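Local coordinates for endo-beta-mannanase (Rhizomucor miehei, PDB 4QP0), which probably catalyses the random hydrolysis of beta-1,4-mannosidic linkages in mannans, galactomannans and glucomannans, as a secreted family 5 glycoside hydrolase, at residues S63-Q68 and K75-D80; Y161-T166 and D210-V215; E171-P176 and T196-E201; E292-S297 and V308-V313. All coordinates share one frame; numbering follows the deposited sequence.

Overall arrangement
The four contacts lie at different places in one TIM-barrel domain. Contact 1 is a hairpin about 21 Å from the centre of the chain, and its centre lies about 35 Å from that of contact 4, across the chain's centre. Contacts 2 and 3 frame helix 192-209: contact 3 packs it on the loop after strand 167-171, whereas contact 2 joins the turn following it to the loop that enters that strand, their centres about 18 Å apart. Contacts 3 and 4 meet at the barrel mouth, where Glu175 OE2 lies 3.7 Å from Glu293 OE1. By analogy with family 5 relatives, these two glutamates probably mark the active-site cleft.

Contact 1 of 4, residues S63-Q68 and K75-D80; sequences SVWFQQ and KMVIND
Asn79 and Trp65 meet face to face beside a beta hairpin. From CB outward, the Asn79 side chain lies along one face of the indole: CB stands 3.4 Å from the centroid of the Trp65 six-membered ring and 7° off its normal, a CH-pi contact. CG comes 3.8 Å from Trp65 CE2, and the amide is stacked on the indole with 21° between planes. At the tip, ND2 donates to Trp65 O over 2.9 Å (N-H...O 158°), with the acceptor close to the amide plane. CG sits anti to the backbone N, which carries the amide across the ring to that carbonyl. ND2 also bonds Thr84 OG1, and OD1 takes the Asn81 N-H, so both ends of the amide are held. Asn79 N to Phe66 O (3.0 Å) continues the strand pairing, in which Gln67-Ile78 is a non-hydrogen-bonded pair and Gln68-Val77 a hydrogen-bonded one; Val77 N reaches Gln68 O at 3.0 Å. The hairpin, strands 67-70 and 75-78, is an excursion between barrel strand 51-55 and helix 87-98. Phe66 packs on Ile89 of that helix, while Met76 and Ile78 touch helix 136-151.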
loop_
_atom_site.group_PDB
_atom_site.type_symbol
_atom_site.label_atom_id
_atom_site.label_comp_id
_atom_site.label_asym_id
_atom_site.label_seq_id
_atom_site.Cartn_x
_atom_site.Cartn_y
_atom_site.Cartn_z
ATOM N N SER A 63 2.465 19.326 -11.927
ATOM C CA SER A 63 1.637 20.258 -11.157
ATOM C C SER A 63 1.650 19.964 -9.655
ATOM O O SER A 63 1.694 20.885 -8.842
ATOM C CB SER A 63 0.200 20.242 -11.682
ATOM O OG SER A 63 0.177 20.364 -13.094
ATOM N N VAL A 64 1.603 18.677 -9.305
ATOM C CA VAL A 64 1.722 18.226 -7.917
ATOM C C VAL A 64 3.034 17.470 -7.772
ATOM O O VAL A 64 3.319 16.560 -8.547
ATOM C CB VAL A 64 0.533 17.319 -7.501
ATOM C CG1 VAL A 64 0.663 16.854 -6.059
ATOM C CG2 VAL A 64 -0.790 18.049 -7.690
ATOM N N TRP A 65 3.851 17.868 -6.804
ATOM C CA TRP A 65 5.049 17.102 -6.465
ATOM C C TRP A 65 5.321 17.183 -4.997
ATOM O O TRP A 65 5.045 18.208 -4.372
ATOM C CB TRP A 65 6.260 17.563 -7.270
ATOM C CG TRP A 65 6.718 18.980 -6.996
ATOM C CD1 TRP A 65 6.213 20.160 -7.548
ATOM C CD2 TRP A 65 7.812 19.418 -6.106
ATOM N NE1 TRP A 65 6.892 21.258 -7.073
ATOM C CE2 TRP A 65 7.862 20.886 -6.207
ATOM C CE3 TRP A 65 8.711 18.770 -5.270
ATOM C CZ2 TRP A 65 8.783 21.642 -5.493
ATOM C CZ3 TRP A 65 9.635 19.544 -4.557
ATOM C CH2 TRP A 65 9.669 20.945 -4.667
ATOM N N PHE A 66 5.833 16.093 -4.425
ATOM C CA PHE A 66 6.245 16.088 -3.015
ATOM C C PHE A 66 7.763 16.103 -2.860
ATOM O O PHE A 66 8.276 16.674 -1.903
ATOM C CB PHE A 66 5.635 14.912 -2.232
ATOM C CG PHE A 66 4.127 14.864 -2.264
ATOM C CD1 PHE A 66 3.371 16.022 -2.402
ATOM C CD2 PHE A 66 3.459 13.647 -2.127
ATOM C CE1 PHE A 66 1.982 15.962 -2.432
ATOM C CE2 PHE A 66 2.072 13.586 -2.158
ATOM C CZ PHE A 66 1.333 14.747 -2.306
ATOM N N GLN A 67 8.463 15.452 -3.790
ATOM C CA GLN A 67 9.929 15.476 -3.840
ATOM C C GLN A 67 10.409 15.778 -5.249
ATOM O O GLN A 67 9.679 15.581 -6.222
ATOM C CB GLN A 67 10.524 14.140 -3.422
ATOM C CG GLN A 67 10.667 13.918 -1.936
ATOM C CD GLN A 67 10.895 12.452 -1.614
ATOM O OE1 GLN A 67 10.053 11.593 -1.912
ATOM N NE2 GLN A 67 12.028 12.159 -0.999
ATOM N N GLN A 68 11.655 16.228 -5.344
ATOM C CA GLN A 68 12.230 16.693 -6.598
ATOM C C GLN A 68 13.714 16.980 -6.401
ATOM O O GLN A 68 14.140 17.412 -5.328
ATOM C CB GLN A 68 11.464 17.928 -7.086
ATOM C CG GLN A 68 12.248 18.973 -7.857
ATOM C CD GLN A 68 11.403 20.194 -8.173
ATOM O OE1 GLN A 68 10.318 20.084 -8.753
ATOM N NE2 GLN A 68 11.899 21.367 -7.794
ATOM N N LYS A 75 20.570 18.778 -4.027
ATOM C CA LYS A 75 19.782 18.260 -2.914
ATOM C C LYS A 75 18.424 17.722 -3.355
ATOM O O LYS A 75 17.842 18.187 -4.341
ATOM C CB LYS A 75 19.606 19.356 -1.845
ATOM C CG LYS A 75 19.088 18.877 -0.491
ATOM C CD LYS A 75 20.111 18.023 0.245
ATOM C CE LYS A 75 19.445 17.185 1.324
ATOM N NZ LYS A 75 20.410 16.264 1.987
ATOM N N MET A 76 17.937 16.722 -2.627
ATOM C CA MET A 76 16.557 16.283 -2.766
ATOM C C MET A 76 15.705 17.200 -1.896
ATOM O O MET A 76 15.784 17.153 -0.667
ATOM C CB MET A 76 16.396 14.817 -2.351
ATOM C CG MET A 76 15.038 14.213 -2.697
ATOM S SD MET A 76 14.659 14.132 -4.462
ATOM C CE MET A 76 15.691 12.757 -4.968
ATOM N N VAL A 77 14.910 18.043 -2.547
ATOM C CA VAL A 77 14.079 19.019 -1.837
ATOM C C VAL A 77 12.621 18.571 -1.715
ATOM O O VAL A 77 12.112 17.841 -2.577
ATOM C CB VAL A 77 14.189 20.441 -2.443
ATOM C CG1 VAL A 77 15.631 20.927 -2.381
ATOM C CG2 VAL A 77 13.665 20.484 -3.871
ATOM N N ILE A 78 11.970 19.009 -0.635
ATOM C CA ILE A 78 10.605 18.590 -0.297
ATOM C C ILE A 78 9.630 19.764 -0.420
ATOM O O ILE A 78 9.964 20.891 -0.063
ATOM C CB ILE A 78 10.545 17.993 1.130
ATOM C CG1 ILE A 78 11.452 16.754 1.232
ATOM C CG2 ILE A 78 9.109 17.657 1.524
ATOM C CD1 ILE A 78 11.711 16.267 2.645
ATOM N N ASN A 79 8.422 19.482 -0.908
ATOM C CA ASN A 79 7.416 20.510 -1.181
ATOM C C ASN A 79 6.315 20.619 -0.133
ATOM O O ASN A 79 5.387 19.805 -0.105
ATOM C CB ASN A 79 6.791 20.276 -2.559
ATOM C CG ASN A 79 5.856 21.395 -2.982
ATOM O OD1 ASN A 79 5.931 22.515 -2.465
ATOM N ND2 ASN A 79 4.969 21.099 -3.936
ATOM N N ASP A 80 6.400 21.656 0.694
ATOM C CA ASP A 80 5.404 21.906 1.736
ATOM C C ASP A 80 4.245 22.784 1.263
ATOM O O ASP A 80 3.378 23.139 2.065
ATOM C CB ASP A 80 6.059 22.557 2.959
ATOM C CG ASP A 80 7.058 21.640 3.663
ATOM O OD1 ASP A 80 6.697 20.489 4.008
ATOM O OD2 ASP A 80 8.200 22.091 3.894
#

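Contact 2 of 4, residues Y161-T166 and D210-V215; sequences YKDDPT and DSNHLV
The connections leading into two neighbouring parallel strands of the TIM barrel, 167-171 and 214-216, are joined by hydrogen bonds from His213 and Asn212 to carbonyls of segment 161-166. His213 NE2 donates to Asp164 O over 2.8 Å, with an N-H...O angle of 158°. The acceptor lies within 1° of the imidazole plane, yet the donor stands well above the carbonyl plane, so the bond uses the ring's edge but not an oxygen lone pair. On the same ring, CE1 approaches Tyr161 O (3.1 Å) and Lys162 O, which places a polar C-H among carbonyls. ND1 turns toward Asp210 OD2 in a His-carboxylate hydrogen bond whose modelled length is too short to be trusted. Trp170 NE1 also bonds Asp210 OD2. Asp210 OD1 meanwhile receives the backbone N-H groups of Asn212 and His213, an Asx turn and Asx motif that fix the bend after helix 192-209. The second grip is the Asn212 amide: ND2 reaches Lys162 O at 2.8 Å (158°), while its bond to Asp163 OD1 is weak. Lys162 also lays CB 3.6 Å from Asp210 OD2, and its NZ leads away to Asn151. The rings of His213 and Phe4 meet edge-to-face. Tyr161 and Asp164 pack on helix 87-98, and His213 touches Ile167 of strand 167-171 and meets the ring of Trp170 in the same strand.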
loop_
_atom_site.group_PDB
_atom_site.type_symbol
_atom_site.label_atom_id
_atom_site.label_comp_id
_atom_site.label_asym_id
_atom_site.label_seq_id
_atom_site.Cartn_x
_atom_site.Cartn_y
_atom_site.Cartn_z
ATOM N N TYR A 161 1.433 14.209 11.821
ATOM C CA TYR A 161 1.092 12.952 11.142
ATOM C C TYR A 161 1.281 11.763 12.069
ATOM O O TYR A 161 0.351 10.971 12.261
ATOM C CB TYR A 161 1.922 12.773 9.872
ATOM C CG TYR A 161 1.463 13.603 8.697
ATOM C CD1 TYR A 161 0.657 14.737 8.877
ATOM C CD2 TYR A 161 1.847 13.271 7.405
ATOM C CE1 TYR A 161 0.237 15.500 7.800
ATOM C CE2 TYR A 161 1.439 14.037 6.319
ATOM C CZ TYR A 161 0.634 15.146 6.522
ATOM O OH TYR A 161 0.226 15.896 5.441
ATOM N N LYS A 162 2.466 11.671 12.672
ATOM C CA LYS A 162 2.780 10.594 13.603
ATOM C C LYS A 162 1.821 10.487 14.803
ATOM O O LYS A 162 1.746 9.442 15.448
ATOM C CB LYS A 162 4.225 10.708 14.082
ATOM C CG LYS A 162 4.539 11.963 14.868
ATOM C CD LYS A 162 6.036 12.068 15.111
ATOM C CE LYS A 162 6.354 13.174 16.106
ATOM N NZ LYS A 162 7.822 13.407 16.270
ATOM N N ASP A 163 1.104 11.565 15.108
ATOM C CA ASP A 163 0.171 11.552 16.230
ATOM C C ASP A 163 -1.283 11.465 15.761
ATOM O O ASP A 163 -2.199 11.523 16.576
ATOM C CB ASP A 163 0.377 12.775 17.126
ATOM C CG ASP A 163 1.767 12.818 17.754
ATOM O OD1 ASP A 163 2.300 11.757 18.151
ATOM O OD2 ASP A 163 2.326 13.929 17.859
ATOM N N ASP A 164 -1.483 11.298 14.455
ATOM C CA ASP A 164 -2.825 11.319 13.882
ATOM C C ASP A 164 -3.522 9.946 13.798
ATOM O O ASP A 164 -3.179 9.134 12.946
ATOM C CB ASP A 164 -2.812 11.996 12.508
ATOM C CG ASP A 164 -4.134 12.656 12.182
ATOM O OD1 ASP A 164 -5.183 12.140 12.625
ATOM O OD2 ASP A 164 -4.127 13.700 11.495
ATOM N N PRO A 165 -4.520 9.704 14.666
ATOM C CA PRO A 165 -5.360 8.485 14.694
ATOM C C PRO A 165 -6.099 8.188 13.394
ATOM O O PRO A 165 -6.549 7.053 13.191
ATOM C CB PRO A 165 -6.387 8.793 15.784
ATOM C CG PRO A 165 -6.426 10.286 15.848
ATOM C CD PRO A 165 -4.986 10.684 15.661
ATOM N N THR A 166 -6.224 9.190 12.528
ATOM C CA THR A 166 -6.852 9.019 11.216
ATOM C C THR A 166 -6.017 8.134 10.287
ATOM O O THR A 166 -6.560 7.436 9.423
ATOM C CB THR A 166 -7.093 10.379 10.537
ATOM O OG1 THR A 166 -7.678 11.294 11.478
ATOM C CG2 THR A 166 -8.002 10.213 9.347
ATOM N N ASP A 210 7.962 7.173 15.059
ATOM C CA ASP A 210 6.523 7.005 15.278
ATOM C C ASP A 210 6.220 5.733 16.067
ATOM O O ASP A 210 6.332 4.618 15.549
ATOM C CB ASP A 210 5.790 7.008 13.931
ATOM C CG ASP A 210 4.265 6.886 14.066
ATOM O OD1 ASP A 210 3.739 6.366 15.076
ATOM O OD2 ASP A 210 3.581 7.299 13.114
ATOM N N SER A 211 5.827 5.909 17.321
ATOM C CA SER A 211 5.484 4.773 18.170
ATOM C C SER A 211 3.966 4.554 18.274
ATOM O O SER A 211 3.511 3.711 19.044
ATOM C CB SER A 211 6.091 4.958 19.560
ATOM O OG SER A 211 5.667 6.194 20.117
ATOM N N ASN A 212 3.185 5.305 17.508
ATOM C CA ASN A 212 1.725 5.163 17.572
ATOM C C ASN A 212 1.189 4.259 16.477
ATOM O O ASN A 212 0.246 3.513 16.694
ATOM C CB ASN A 212 1.024 6.531 17.515
ATOM C CG ASN A 212 1.548 7.506 18.563
ATOM O OD1 ASN A 212 1.817 7.130 19.702
ATOM N ND2 ASN A 212 1.692 8.766 18.177
ATOM N N HIS A 213 1.817 4.324 15.307
ATOM C CA HIS A 213 1.274 3.716 14.106
ATOM C C HIS A 213 1.827 2.365 13.787
ATOM O O HIS A 213 2.935 2.007 14.202
ATOM C CB HIS A 213 1.480 4.635 12.908
ATOM C CG HIS A 213 0.630 5.871 12.940
ATOM N ND1 HIS A 213 1.152 7.103 13.086
ATOM C CD2 HIS A 213 -0.750 6.033 12.842
ATOM C CE1 HIS A 213 0.162 8.010 13.074
ATOM N NE2 HIS A 213 -1.003 7.354 12.930
ATOM N N LEU A 214 1.042 1.609 13.027
ATOM C CA LEU A 214 1.480 0.336 12.482
ATOM C C LEU A 214 2.372 0.568 11.275
ATOM O O LEU A 214 2.311 1.619 10.622
ATOM C CB LEU A 214 0.283 -0.539 12.096
ATOM C CG LEU A 214 -0.761 -0.803 13.178
ATOM C CD1 LEU A 214 -1.843 -1.706 12.616
ATOM C CD2 LEU A 214 -0.142 -1.425 14.422
ATOM N N VAL A 215 3.208 -0.419 10.986
ATOM C CA VAL A 215 4.083 -0.354 9.827
ATOM C C VAL A 215 3.969 -1.670 9.070
ATOM O O VAL A 215 3.927 -2.735 9.683
ATOM C CB VAL A 215 5.554 -0.070 10.230
ATOM C CG1 VAL A 215 6.444 0.104 9.004
ATOM C CG2 VAL A 215 5.620 1.173 11.094
#

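Contact 3 of 4, residues E171-P176 and T196-E201; sequences EIANEP and TAWIKE
This is a buried apolar contact in a beta-alpha unit of the TIM barrel: Ile172, Ala173 and Pro176, in the loop following strand 167-171, pack on Trp198 and Ile199 of helix 192-209, the next long helix in the chain. The loop includes the sequence Asn174-Glu175-Pro176, the Asn-Glu-Pro signature of family 5 enzymes, in which the glutamate of relatives is the acid/base. In this chain Asn174 bonds Arg53, and Glu175 bonds Trp111 and His256, so these polar residues have partners other than the helix, while the apolar ones point toward it. All five touching residues are buried, and every side-chain pair is apolar. Trp198 meets the loop with the far corner of its indole. Its CG is anti to the backbone N (chi1 172°), which carries that corner to the loop: CH2 lies 3.5 Å from Ile172 CG2 and 4.0 Å from Ala173 CB, the latter at the ring edge near its plane. Pro176 CG approaches the same edge more loosely, 4.4 Å from Trp198 CZ3. The Ile172 and Trp198 side chains run antiparallel, each passing alongside the other. Phe142 of helix 136-151 touches both, and Tyr133 meets the indole at about 50° between planes. The longer CG1-CD1 arm of Ile172 passes at a slant to Ile199: its CD1 lies 3.9 Å from Ile199 CG2 and comes as close as 3.6 Å to the backbone atom Ile199 O.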
loop_
_atom_site.group_PDB
_atom_site.type_symbol
_atom_site.label_atom_id
_atom_site.label_comp_id
_atom_site.label_asym_id
_atom_site.label_seq_id
_atom_site.Cartn_x
_atom_site.Cartn_y
_atom_site.Cartn_z
ATOM N N GLU A 171 3.302 2.413 5.033
ATOM C CA GLU A 171 3.913 1.388 4.206
ATOM C C GLU A 171 5.187 1.934 3.599
ATOM O O GLU A 171 5.197 3.041 3.050
ATOM C CB GLU A 171 2.963 0.937 3.102
ATOM C CG GLU A 171 1.630 0.429 3.608
ATOM C CD GLU A 171 0.970 -0.519 2.636
ATOM O OE1 GLU A 171 0.901 -0.198 1.424
ATOM O OE2 GLU A 171 0.532 -1.595 3.095
ATOM N N ILE A 172 6.254 1.146 3.703
ATOM C CA ILE A 172 7.594 1.527 3.223
ATOM C C ILE A 172 7.614 1.892 1.732
ATOM O O ILE A 172 7.995 3.007 1.364
ATOM C CB ILE A 172 8.630 0.407 3.492
ATOM C CG1 ILE A 172 8.826 0.208 5.002
ATOM C CG2 ILE A 172 9.952 0.720 2.795
ATOM C CD1 ILE A 172 9.511 -1.091 5.380
ATOM N N ALA A 173 7.206 0.945 0.888
ATOM C CA ALA A 173 7.193 1.134 -0.551
ATOM C C ALA A 173 6.159 0.238 -1.216
ATOM O O ALA A 173 5.806 -0.817 -0.694
ATOM C CB ALA A 173 8.569 0.857 -1.130
ATOM N N ASN A 174 5.686 0.668 -2.378
ATOM C CA ASN A 174 4.742 -0.110 -3.156
ATOM C C ASN A 174 5.448 -1.180 -3.985
ATOM O O ASN A 174 6.333 -0.879 -4.790
ATOM C CB ASN A 174 3.910 0.801 -4.051
ATOM C CG ASN A 174 2.819 0.060 -4.769
ATOM O OD1 ASN A 174 2.045 -0.677 -4.149
ATOM N ND2 ASN A 174 2.740 0.245 -6.084
ATOM N N GLU A 175 5.065 -2.432 -3.735
ATOM C CA GLU A 175 5.497 -3.611 -4.496
ATOM C C GLU A 175 7.002 -3.756 -4.765
ATOM O O GLU A 175 7.388 -4.012 -5.903
ATOM C CB GLU A 175 4.715 -3.698 -5.819
ATOM C CG GLU A 175 3.202 -3.690 -5.649
ATOM C CD GLU A 175 2.455 -3.878 -6.955
ATOM O OE1 GLU A 175 2.992 -3.506 -8.021
ATOM O OE2 GLU A 175 1.320 -4.397 -6.916
ATOM N N PRO A 176 7.854 -3.636 -3.725
ATOM C CA PRO A 176 9.298 -3.759 -3.964
ATOM C C PRO A 176 9.685 -5.099 -4.590
ATOM O O PRO A 176 9.243 -6.146 -4.116
ATOM C CB PRO A 176 9.902 -3.658 -2.553
ATOM C CG PRO A 176 8.870 -2.959 -1.747
ATOM C CD PRO A 176 7.557 -3.426 -2.298
ATOM N N THR A 196 15.252 -7.863 2.436
ATOM C CA THR A 196 14.754 -7.984 3.804
ATOM C C THR A 196 15.486 -7.062 4.784
ATOM O O THR A 196 14.852 -6.452 5.652
ATOM C CB THR A 196 14.818 -9.451 4.277
ATOM O OG1 THR A 196 13.925 -10.236 3.474
ATOM C CG2 THR A 196 14.437 -9.588 5.749
ATOM N N ALA A 197 16.806 -6.955 4.642
ATOM C CA ALA A 197 17.600 -6.078 5.507
ATOM C C ALA A 197 17.264 -4.591 5.299
ATOM O O ALA A 197 17.190 -3.822 6.253
ATOM C CB ALA A 197 19.090 -6.339 5.319
ATOM N N TRP A 198 17.042 -4.200 4.050
ATOM C CA TRP A 198 16.591 -2.848 3.746
ATOM C C TRP A 198 15.240 -2.587 4.347
ATOM O O TRP A 198 14.991 -1.509 4.880
ATOM C CB TRP A 198 16.568 -2.626 2.238
ATOM C CG TRP A 198 15.929 -1.325 1.822
ATOM C CD1 TRP A 198 16.487 -0.054 1.862
ATOM C CD2 TRP A 198 14.574 -1.129 1.285
ATOM N NE1 TRP A 198 15.600 0.887 1.403
ATOM C CE2 TRP A 198 14.438 0.312 1.035
ATOM C CE3 TRP A 198 13.510 -1.967 0.990
ATOM C CZ2 TRP A 198 13.270 0.864 0.527
ATOM C CZ3 TRP A 198 12.341 -1.402 0.466
ATOM C CH2 TRP A 198 12.227 -0.022 0.238
ATOM N N ILE A 199 14.361 -3.583 4.290
ATOM C CA ILE A 199 13.025 -3.482 4.898
ATOM C C ILE A 199 13.138 -3.345 6.411
ATOM O O ILE A 199 12.356 -2.626 7.033
ATOM C CB ILE A 199 12.161 -4.721 4.576
ATOM C CG1 ILE A 199 11.877 -4.817 3.068
ATOM C CG2 ILE A 199 10.880 -4.735 5.411
ATOM C CD1 ILE A 199 10.897 -3.788 2.534
ATOM N N LYS A 200 14.113 -4.046 6.988
ATOM C CA LYS A 200 14.308 -4.081 8.434
ATOM C C LYS A 200 14.615 -2.689 8.983
ATOM O O LYS A 200 13.890 -2.197 9.858
ATOM C CB LYS A 200 15.425 -5.068 8.791
ATOM C CG LYS A 200 15.659 -5.278 10.279
ATOM C CD LYS A 200 16.679 -6.383 10.499
ATOM C CE LYS A 200 16.764 -6.793 11.960
ATOM N NZ LYS A 200 17.556 -5.819 12.757
ATOM N N GLU A 201 15.664 -2.052 8.454
ATOM C CA GLU A 201 16.137 -0.775 8.989
ATOM C C GLU A 201 15.220 0.411 8.687
ATOM O O GLU A 201 15.109 1.327 9.499
ATOM C CB GLU A 201 17.579 -0.485 8.545
ATOM C CG GLU A 201 17.716 0.175 7.183
ATOM C CD GLU A 201 19.105 0.734 6.951
ATOM O OE1 GLU A 201 19.654 0.513 5.847
ATOM O OE2 GLU A 201 19.652 1.389 7.871
#

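Contact 4 of 4, residues E292-S297 and V308-V313; sequences EEYGLS and VWQGTV
Tyr294, closing strand 289-294, meets Trp309 and Gln310 of helix 299-315 within the beta-alpha-beta unit of the TIM barrel that strand 320-323 completes. Just before it, Glu292 and Glu293, which do not touch segment 308-313, both make salt bridges with Arg53. Tyr294 itself turns to the helix. With chi1 at 63°, its CG lies between the backbone N and the carbonyl carbon, and the ring passes alongside the indole, CD1 touching Trp309 CE3 at 3.6 Å. CD1 is in the indole plane, so the tyrosine meets an edge of that ring. The phenol oxygen goes further: Gln310 NE2 donates to Tyr294 OH over 2.9 Å with an N-H...O angle of 162°, the oxygen lying near the amide plane and the phenol ring turned 84° from it. Asp321 OD1 is a second partner of this OH, and Thr348 O a second partner of NE2, so each end of the bond has a further polar partner. Gly295 adds a carbonyl, its O 4.0 Å from Trp309 CH2 at the ring edge. Leu296 and Trp309 extend toward each other, with Leu296 CG and CD2 both 3.6 Å from Trp309 CH2.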
loop_
_atom_site.group_PDB
_atom_site.type_symbol
_atom_site.label_atom_id
_atom_site.label_comp_id
_atom_site.label_asym_id
_atom_site.label_seq_id
_atom_site.Cartn_x
_atom_site.Cartn_y
_atom_site.Cartn_z
ATOM N N GLU A 292 -4.149 -6.252 0.200
ATOM C CA GLU A 292 -4.409 -4.823 0.129
ATOM C C GLU A 292 -4.597 -4.333 -1.297
ATOM O O GLU A 292 -5.033 -3.201 -1.503
ATOM C CB GLU A 292 -3.292 -4.053 0.814
ATOM C CG GLU A 292 -1.920 -4.323 0.222
ATOM C CD GLU A 292 -0.928 -3.281 0.657
ATOM O OE1 GLU A 292 -1.319 -2.445 1.496
ATOM O OE2 GLU A 292 0.227 -3.293 0.168
ATOM N N GLU A 293 -4.236 -5.175 -2.264
ATOM C CA GLU A 293 -4.561 -4.941 -3.667
ATOM C C GLU A 293 -5.088 -6.224 -4.276
ATOM O O GLU A 293 -4.479 -7.285 -4.133
ATOM C CB GLU A 293 -3.341 -4.492 -4.471
ATOM C CG GLU A 293 -3.126 -2.992 -4.524
ATOM C CD GLU A 293 -2.028 -2.580 -5.504
ATOM O OE1 GLU A 293 -2.078 -2.984 -6.689
ATOM O OE2 GLU A 293 -1.117 -1.832 -5.088
ATOM N N TYR A 294 -6.236 -6.127 -4.932
ATOM C CA TYR A 294 -6.660 -7.166 -5.860
ATOM C C TYR A 294 -7.485 -6.573 -6.976
ATOM O O TYR A 294 -8.136 -5.539 -6.793
ATOM C CB TYR A 294 -7.362 -8.341 -5.167
ATOM C CG TYR A 294 -8.649 -8.035 -4.469
ATOM C CD1 TYR A 294 -9.873 -8.254 -5.101
ATOM C CD2 TYR A 294 -8.656 -7.581 -3.156
ATOM C CE1 TYR A 294 -11.071 -8.000 -4.448
ATOM C CE2 TYR A 294 -9.841 -7.318 -2.497
ATOM C CZ TYR A 294 -11.048 -7.531 -3.143
ATOM O OH TYR A 294 -12.226 -7.266 -2.489
ATOM N N GLY A 295 -7.421 -7.201 -8.141
ATOM C CA GLY A 295 -8.137 -6.678 -9.286
ATOM C C GLY A 295 -8.279 -7.637 -10.439
ATOM O O GLY A 295 -7.457 -8.534 -10.623
ATOM N N LEU A 296 -9.345 -7.438 -11.205
ATOM C CA LEU A 296 -9.541 -8.105 -12.481
ATOM C C LEU A 296 -9.944 -7.061 -13.525
ATOM O O LEU A 296 -10.663 -6.103 -13.208
ATOM C CB LEU A 296 -10.582 -9.222 -12.358
ATOM C CG LEU A 296 -10.110 -10.428 -11.530
ATOM C CD1 LEU A 296 -11.259 -11.388 -11.262
ATOM C CD2 LEU A 296 -8.933 -11.142 -12.194
ATOM N N SER A 297 -9.458 -7.256 -14.753
ATOM C CA SER A 297 -9.559 -6.271 -15.842
ATOM C C SER A 297 -10.965 -5.973 -16.353
ATOM O O SER A 297 -11.179 -4.948 -17.001
ATOM C CB SER A 297 -8.709 -6.710 -17.042
ATOM O OG SER A 297 -7.355 -6.886 -16.680
ATOM N N VAL A 308 -15.976 -15.214 -5.121
ATOM C CA VAL A 308 -15.192 -16.393 -4.779
ATOM C C VAL A 308 -14.040 -16.001 -3.859
ATOM O O VAL A 308 -13.876 -16.593 -2.787
ATOM C CB VAL A 308 -14.661 -17.121 -6.042
ATOM C CG1 VAL A 308 -13.923 -18.401 -5.667
ATOM C CG2 VAL A 308 -15.809 -17.437 -6.997
ATOM N N TRP A 309 -13.269 -14.993 -4.272
ATOM C CA TRP A 309 -12.095 -14.534 -3.524
ATOM C C TRP A 309 -12.472 -13.987 -2.181
ATOM O O TRP A 309 -11.762 -14.191 -1.195
ATOM C CB TRP A 309 -11.349 -13.437 -4.275
ATOM C CG TRP A 309 -10.724 -13.824 -5.595
ATOM C CD1 TRP A 309 -10.656 -15.084 -6.190
ATOM C CD2 TRP A 309 -10.004 -12.935 -6.514
ATOM N NE1 TRP A 309 -9.980 -15.026 -7.386
ATOM C CE2 TRP A 309 -9.565 -13.767 -7.636
ATOM C CE3 TRP A 309 -9.697 -11.574 -6.519
ATOM C CZ2 TRP A 309 -8.856 -13.239 -8.703
ATOM C CZ3 TRP A 309 -8.983 -11.056 -7.600
ATOM C CH2 TRP A 309 -8.566 -11.871 -8.658
ATOM N N GLN A 310 -13.586 -13.260 -2.147
ATOM C CA GLN A 310 -14.045 -12.614 -0.931
ATOM C C GLN A 310 -14.560 -13.649 0.081
ATOM O O GLN A 310 -14.238 -13.572 1.273
ATOM C CB GLN A 310 -15.078 -11.527 -1.271
ATOM C CG GLN A 310 -14.432 -10.284 -1.892
ATOM C CD GLN A 310 -15.419 -9.290 -2.492
ATOM O OE1 GLN A 310 -16.630 -9.528 -2.533
ATOM N NE2 GLN A 310 -14.896 -8.166 -2.974
ATOM N N GLY A 311 -15.329 -14.626 -0.409
ATOM C CA GLY A 311 -15.736 -15.790 0.377
ATOM C C GLY A 311 -14.578 -16.584 0.956
ATOM O O GLY A 311 -14.680 -17.120 2.056
ATOM N N THR A 312 -13.471 -16.658 0.219
ATOM C CA THR A 312 -12.226 -17.251 0.732
ATOM C C THR A 312 -11.666 -16.443 1.901
ATOM O O THR A 312 -11.305 -17.013 2.927
ATOM C CB THR A 312 -11.151 -17.387 -0.371
ATOM O OG1 THR A 312 -11.696 -18.131 -1.465
ATOM C CG2 THR A 312 -9.903 -18.098 0.153
ATOM N N VAL A 313 -11.616 -15.119 1.737
ATOM C CA VAL A 313 -11.112 -14.198 2.772
ATOM C C VAL A 313 -11.927 -14.306 4.065
ATOM O O VAL A 313 -11.361 -14.273 5.174
ATOM C CB VAL A 313 -11.070 -12.742 2.258
ATOM C CG1 VAL A 313 -11.014 -11.752 3.407
ATOM C CG2 VAL A 313 -9.879 -12.537 1.335
#